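Local coordinates for protein Dot/Icm T4SS effector (Legionella pneumophila subsp. pneumophila, PDB 4HFV) that is a putative Dot/Icm type IV secretion effector of uncharacterised biochemical activity, presumably delivered into the host cell during Legionella infection, at residues 4-9 with 76-81; 86-91 with 101-106. One frame throughout, in Å; residues are numbered along the deposited sequence.

Contact 1: 4-9 with 76-81; sequences FELVAY and VLNALA
Asn78, Leu77 and Tyr9 account for most of the surface hidden where the extended segment 4-9 crosses helix 70-90, and Asn78 supplies both polar links. Its carboxamide meets the peptide groups of Val7 through two hydrogen bonds, one from each end of the amide. Val7 N donates to Asn78 OD1 at 3.0 Å, and the N-H...O angle of 161° shows a nearly straight bond, although the donor is tilted out of the carbonyl plane. In return Asn78 ND2 reaches Val7 O, also at 3.0 Å, in the carbonyl plane and on a lone pair. Val7 O lies almost in the amide plane of Asn78 as well. Two opposite-sense bonds to one residue fix the rotation of the amide and settle which end is oxygen. With chi1 at -81°, CG stands anti to the carbonyl carbon, which carries the amide out from the helix toward the segment.

Leu6 and Phe4 add apolar contacts to this buried residue. Leu6 CD2 lies against Asn78 CB at 3.6 Å, crossing the side chain at a slant, while the Phe4 ring turns its edge to the amide oxygen, CE2 lying 3.5 Å from Asn78 OD1. Beside it, Leu77 CD2 of the preceding helix residue approaches Tyr9 CE1 at 3.6 Å, and the two side chains cross at about a right angle. The Tyr9 hydroxyl is hydrogen-bonded to Asp64 of helix 49-64, and Asn78 ND2 has a second acceptor in Ala74 O.

Ala8 is at the N-cap position of helix 9-27, so the bonds of Val7 hold the residue just ahead of it. A side-chain amide pairing with the N-H and C=O of one extended residue is the peptide-mimicking use of asparagine, here tying an N-terminal segment to an all-helical fold.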
loop_
_atom_site.group_PDB
_atom_site.type_symbol
_atom_site.label_atom_id
_atom_site.label_comp_id
_atom_site.label_asym_id
_atom_site.label_seq_id
_atom_site.Cartn_x
_atom_site.Cartn_y
_atom_site.Cartn_z
ATOM N N PHE A 4 11.092 -17.777 5.119
ATOM C CA PHE A 4 12.401 -17.479 4.561
ATOM C C PHE A 4 13.274 -16.730 5.562
ATOM O O PHE A 4 12.891 -15.683 6.084
ATOM C CB PHE A 4 12.251 -16.632 3.305
ATOM C CG PHE A 4 13.555 -16.273 2.654
ATOM C CD1 PHE A 4 14.352 -17.269 2.063
ATOM C CD2 PHE A 4 13.980 -14.963 2.603
ATOM C CE1 PHE A 4 15.551 -16.951 1.452
ATOM C CE2 PHE A 4 15.160 -14.628 1.993
ATOM C CZ PHE A 4 15.971 -15.627 1.419
ATOM N N GLU A 5 14.468 -17.257 5.807
ATOM C CA GLU A 5 15.432 -16.532 6.592
ATOM C C GLU A 5 16.287 -15.625 5.676
ATOM O O GLU A 5 16.904 -16.093 4.679
ATOM C CB GLU A 5 16.299 -17.513 7.388
ATOM C CG GLU A 5 16.952 -16.883 8.615
ATOM C CD GLU A 5 17.955 -17.819 9.285
ATOM O OE1 GLU A 5 17.629 -18.355 10.364
ATOM O OE2 GLU A 5 19.060 -18.017 8.731
ATOM N N LEU A 6 16.345 -14.330 5.985
ATOM C CA LEU A 6 17.179 -13.453 5.172
ATOM C C LEU A 6 18.657 -13.868 5.230
ATOM O O LEU A 6 19.181 -14.164 6.297
ATOM C CB LEU A 6 17.059 -11.989 5.602
ATOM C CG LEU A 6 15.699 -11.330 5.434
ATOM C CD1 LEU A 6 15.730 -9.960 6.095
ATOM C CD2 LEU A 6 15.338 -11.212 3.966
ATOM N N VAL A 7 19.330 -13.879 4.085
ATOM C CA VAL A 7 20.770 -14.113 4.091
ATOM C C VAL A 7 21.465 -12.859 4.627
ATOM O O VAL A 7 21.170 -11.771 4.163
ATOM C CB VAL A 7 21.324 -14.383 2.665
ATOM C CG1 VAL A 7 22.848 -14.662 2.730
ATOM C CG2 VAL A 7 20.599 -15.555 2.010
ATOM N N ALA A 8 22.443 -13.003 5.525
ATOM C CA ALA A 8 23.153 -11.805 6.001
ATOM C C ALA A 8 23.717 -10.963 4.843
ATOM O O ALA A 8 24.164 -11.496 3.807
ATOM C CB ALA A 8 24.224 -12.149 7.034
ATOM N N TYR A 9 23.645 -9.633 4.992
ATOM C CA TYR A 9 24.021 -8.729 3.899
ATOM C C TYR A 9 25.465 -8.932 3.352
ATOM O O TYR A 9 25.676 -8.998 2.124
ATOM C CB TYR A 9 23.846 -7.269 4.337
ATOM C CG TYR A 9 24.312 -6.296 3.299
ATOM C CD1 TYR A 9 23.529 -5.984 2.221
ATOM C CD2 TYR A 9 25.572 -5.710 3.388
ATOM C CE1 TYR A 9 23.977 -5.107 1.241
ATOM C CE2 TYR A 9 26.030 -4.838 2.414
ATOM C CZ TYR A 9 25.218 -4.530 1.342
ATOM O OH TYR A 9 25.669 -3.639 0.357
ATOM N N VAL A 76 16.661 -5.418 2.044
ATOM C CA VAL A 76 16.716 -4.834 0.714
ATOM C C VAL A 76 17.446 -5.689 -0.311
ATOM O O VAL A 76 16.916 -5.932 -1.427
ATOM C CB VAL A 76 17.280 -3.412 0.721
ATOM C CG1 VAL A 76 17.388 -2.863 -0.717
ATOM C CG2 VAL A 76 16.360 -2.481 1.588
ATOM N N LEU A 77 18.659 -6.138 0.007
ATOM C CA LEU A 77 19.429 -6.900 -0.983
ATOM C C LEU A 77 18.767 -8.257 -1.273
ATOM O O LEU A 77 18.668 -8.643 -2.425
ATOM C CB LEU A 77 20.908 -7.023 -0.591
ATOM C CG LEU A 77 21.858 -7.585 -1.658
ATOM C CD1 LEU A 77 21.859 -6.786 -3.000
ATOM C CD2 LEU A 77 23.276 -7.680 -1.117
ATOM N N ASN A 78 18.294 -8.968 -0.242
ATOM C CA ASN A 78 17.577 -10.217 -0.483
ATOM C C ASN A 78 16.381 -9.988 -1.393
ATOM O O ASN A 78 16.162 -10.737 -2.337
ATOM C CB ASN A 78 17.081 -10.838 0.828
ATOM C CG ASN A 78 18.163 -11.615 1.572
ATOM O OD1 ASN A 78 18.170 -12.839 1.559
ATOM N ND2 ASN A 78 19.032 -10.917 2.269
ATOM N N ALA A 79 15.582 -8.961 -1.079
ATOM C CA ALA A 79 14.428 -8.635 -1.895
ATOM C C ALA A 79 14.812 -8.411 -3.366
ATOM O O ALA A 79 14.161 -8.923 -4.265
ATOM C CB ALA A 79 13.649 -7.373 -1.335
ATOM N N LEU A 80 15.822 -7.600 -3.630
ATOM C CA LEU A 80 16.191 -7.352 -5.017
ATOM C C LEU A 80 16.687 -8.622 -5.712
ATOM O O LEU A 80 16.392 -8.826 -6.888
ATOM C CB LEU A 80 17.296 -6.315 -5.099
ATOM C CG LEU A 80 17.749 -5.929 -6.495
ATOM C CD1 LEU A 80 16.594 -5.417 -7.333
ATOM C CD2 LEU A 80 18.832 -4.877 -6.336
ATOM N N ALA A 81 17.462 -9.449 -5.009
ATOM C CA ALA A 81 17.961 -10.667 -5.639
ATOM C C ALA A 81 16.771 -11.543 -5.963
ATOM O O ALA A 81 16.686 -12.090 -7.067
ATOM C CB ALA A 81 18.959 -11.424 -4.746
#

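Contact 2: 86-91 with 101-106; sequences DQIAAT and DFYKSL
Ile88 projects from helix 70-90 toward helix 101-109 and meets three side chains there: Phe102, Tyr103 and Leu106. Its two branches divide the work. With CG1 anti to the carbonyl carbon (chi1 -62°) and the chain extended beyond it, CD1 rests against both Phe102 and Leu106, 4.0 Å from Phe102 CD2 at the edge of that ring and 4.3 Å from Leu106 CD1. The other branch, CG2, sits 4.0 Å from Tyr103 CD1 and also comes close to Tyr103 CB. Ile88 is thus a forked bump whose longer arm lies over the shallow groove between two residues one helical turn apart, while the shorter arm lies against the base of the tyrosine.

The reverse fit is made by Tyr103. Its CG is anti to the backbone N (chi1 179°), and the ring extends past Ile88 in the opposite sense, as far as Ala89. There the small methyl offers a shallow place for the ring: Tyr103 CE1 lies 3.7 Å from Ala89 CB.

The axes of the short helical pieces stay 10.0 Å apart at their closest and run at 142° to each other, roughly antiparallel and 38° off exact alignment. The nearest CA atoms, those of Ile88 and Tyr103, are 6.7 Å apart. Arg49 and Gln52 of helix 49-64 also touch Ile88, and Phe102 reaches across to Leu56 of the same helix and Ile20 of helix 9-27. A citrate, probably from the crystallisation liquor, accepts a hydrogen bond from Phe102 N.

No hydrogen bond spans the two segments. Aliphatic and aromatic carbon supplies the contact, consistent with cohesion from dispersion and burial of apolar surface, with the fit given by the shapes of Ile88, Ala89 and Tyr103.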
loop_
_atom_site.group_PDB
_atom_site.type_symbol
_atom_site.label_atom_id
_atom_site.label_comp_id
_atom_site.label_asym_id
_atom_site.label_seq_id
_atom_site.Cartn_x
_atom_site.Cartn_y
_atom_site.Cartn_z
ATOM N N ASP A 86 13.028 -13.773 -9.975
ATOM C CA ASP A 86 11.688 -14.008 -10.480
ATOM C C ASP A 86 11.497 -13.442 -11.904
ATOM O O ASP A 86 10.827 -14.027 -12.767
ATOM C CB ASP A 86 10.697 -13.358 -9.524
ATOM C CG ASP A 86 9.266 -13.748 -9.831
ATOM O OD1 ASP A 86 8.956 -14.930 -9.691
ATOM O OD2 ASP A 86 8.463 -12.867 -10.204
ATOM N N GLN A 87 12.117 -12.308 -12.141
ATOM C CA GLN A 87 12.086 -11.669 -13.450
ATOM C C GLN A 87 12.701 -12.563 -14.531
ATOM O O GLN A 87 12.193 -12.663 -15.653
ATOM C CB GLN A 87 12.761 -10.319 -13.379
ATOM C CG GLN A 87 11.845 -9.282 -12.697
ATOM C CD GLN A 87 12.386 -7.876 -12.649
ATOM O OE1 GLN A 87 13.525 -7.641 -12.282
ATOM N NE2 GLN A 87 11.519 -6.900 -12.985
ATOM N N ILE A 88 13.770 -13.251 -14.177
ATOM C CA ILE A 88 14.393 -14.205 -15.091
ATOM C C ILE A 88 13.511 -15.434 -15.285
ATOM O O ILE A 88 13.346 -15.905 -16.402
ATOM C CB ILE A 88 15.783 -14.599 -14.601
ATOM C CG1 ILE A 88 16.677 -13.359 -14.551
ATOM C CG2 ILE A 88 16.415 -15.637 -15.529
ATOM C CD1 ILE A 88 18.089 -13.626 -13.954
ATOM N N ALA A 89 12.940 -15.951 -14.207
ATOM C CA ALA A 89 12.031 -17.075 -14.331
ATOM C C ALA A 89 10.866 -16.755 -15.292
ATOM O O ALA A 89 10.424 -17.628 -16.083
ATOM C CB ALA A 89 11.534 -17.527 -12.940
ATOM N N ALA A 90 10.380 -15.508 -15.269
ATOM C CA ALA A 90 9.252 -15.150 -16.110
ATOM C C ALA A 90 9.629 -15.177 -17.589
ATOM O O ALA A 90 8.748 -15.247 -18.442
ATOM C CB ALA A 90 8.681 -13.753 -15.730
ATOM N N THR A 91 10.922 -15.090 -17.904
ATOM C CA THR A 91 11.334 -15.117 -19.314
ATOM C C THR A 91 11.411 -16.568 -19.860
ATOM O O THR A 91 11.678 -16.745 -21.021
ATOM C CB THR A 91 12.723 -14.465 -19.566
ATOM O OG1 THR A 91 13.767 -15.214 -18.921
ATOM C CG2 THR A 91 12.775 -12.985 -19.112
ATOM N N ASP A 101 22.593 -19.878 -15.792
ATOM C CA ASP A 101 23.568 -19.980 -14.700
ATOM C C ASP A 101 23.381 -18.821 -13.693
ATOM O O ASP A 101 23.605 -18.994 -12.485
ATOM C CB ASP A 101 25.021 -19.984 -15.233
ATOM C CG ASP A 101 25.508 -21.366 -15.689
ATOM O OD1 ASP A 101 24.724 -22.325 -15.737
ATOM O OD2 ASP A 101 26.727 -21.478 -16.001
ATOM N N PHE A 102 23.021 -17.625 -14.158
ATOM C CA PHE A 102 22.846 -16.493 -13.227
ATOM C C PHE A 102 21.634 -16.720 -12.343
ATOM O O PHE A 102 21.666 -16.455 -11.115
ATOM C CB PHE A 102 22.755 -15.153 -13.973
ATOM C CG PHE A 102 22.922 -13.947 -13.088
ATOM C CD1 PHE A 102 24.119 -13.728 -12.396
ATOM C CD2 PHE A 102 21.906 -13.000 -12.994
ATOM C CE1 PHE A 102 24.284 -12.579 -11.585
ATOM C CE2 PHE A 102 22.048 -11.851 -12.197
ATOM C CZ PHE A 102 23.237 -11.633 -11.487
ATOM N N TYR A 103 20.578 -17.260 -12.939
ATOM C CA TYR A 103 19.404 -17.642 -12.177
ATOM C C TYR A 103 19.775 -18.640 -11.099
ATOM O O TYR A 103 19.439 -18.487 -9.923
ATOM C CB TYR A 103 18.344 -18.260 -13.096
ATOM C CG TYR A 103 17.087 -18.702 -12.339
ATOM C CD1 TYR A 103 16.022 -17.817 -12.142
ATOM C CD2 TYR A 103 16.981 -20.001 -11.824
ATOM C CE1 TYR A 103 14.855 -18.214 -11.461
ATOM C CE2 TYR A 103 15.827 -20.413 -11.138
ATOM C CZ TYR A 103 14.773 -19.539 -10.971
ATOM O OH TYR A 103 13.657 -19.933 -10.294
ATOM N N LYS A 104 20.492 -19.686 -11.498
ATOM C CA LYS A 104 20.942 -20.674 -10.543
ATOM C C LYS A 104 21.737 -20.070 -9.397
ATOM O O LYS A 104 21.593 -20.507 -8.246
ATOM C CB LYS A 104 21.799 -21.722 -11.219
ATOM C CG LYS A 104 21.010 -22.759 -11.922
ATOM C CD LYS A 104 21.810 -24.089 -12.048
ATOM C CE LYS A 104 22.879 -24.038 -13.110
ATOM N NZ LYS A 104 23.552 -25.408 -13.300
ATOM N N SER A 105 22.601 -19.115 -9.728
ATOM C CA SER A 105 23.440 -18.445 -8.748
ATOM C C SER A 105 22.613 -17.619 -7.756
ATOM O O SER A 105 22.938 -17.553 -6.546
ATOM C CB SER A 105 24.509 -17.586 -9.455
ATOM O OG SER A 105 24.040 -16.258 -9.741
ATOM N N LEU A 106 21.496 -17.047 -8.239
ATOM C CA LEU A 106 20.617 -16.325 -7.350
ATOM C C LEU A 106 19.905 -17.290 -6.391
ATOM O O LEU A 106 19.808 -17.005 -5.206
ATOM C CB LEU A 106 19.609 -15.474 -8.149
ATOM C CG LEU A 106 20.313 -14.368 -8.908
ATOM C CD1 LEU A 106 19.361 -13.693 -9.884
ATOM C CD2 LEU A 106 20.880 -13.344 -7.958
#

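How the contacts relate
Helix 70-90 carries one side of both contacts: residues 76-81 serve contact 1 and residues 86-91, further toward its C-terminal end, serve contact 2. The centres lie 15 Å apart, and the two meet through packing of Leu106 CD1 on Ala81 O at 4.2 Å. Along the chain they come in series. Contact 1 spans 66 intervening residues, bringing the N-terminal segment onto this helix, whereas contact 2 closes a short connection of nine residues to helix 101-109. Helix 70-90 therefore joins distant and local parts of one all-helical fold, by amide hydrogen bonds together with apolar packing in contact 1 and by apolar packing in contact 2.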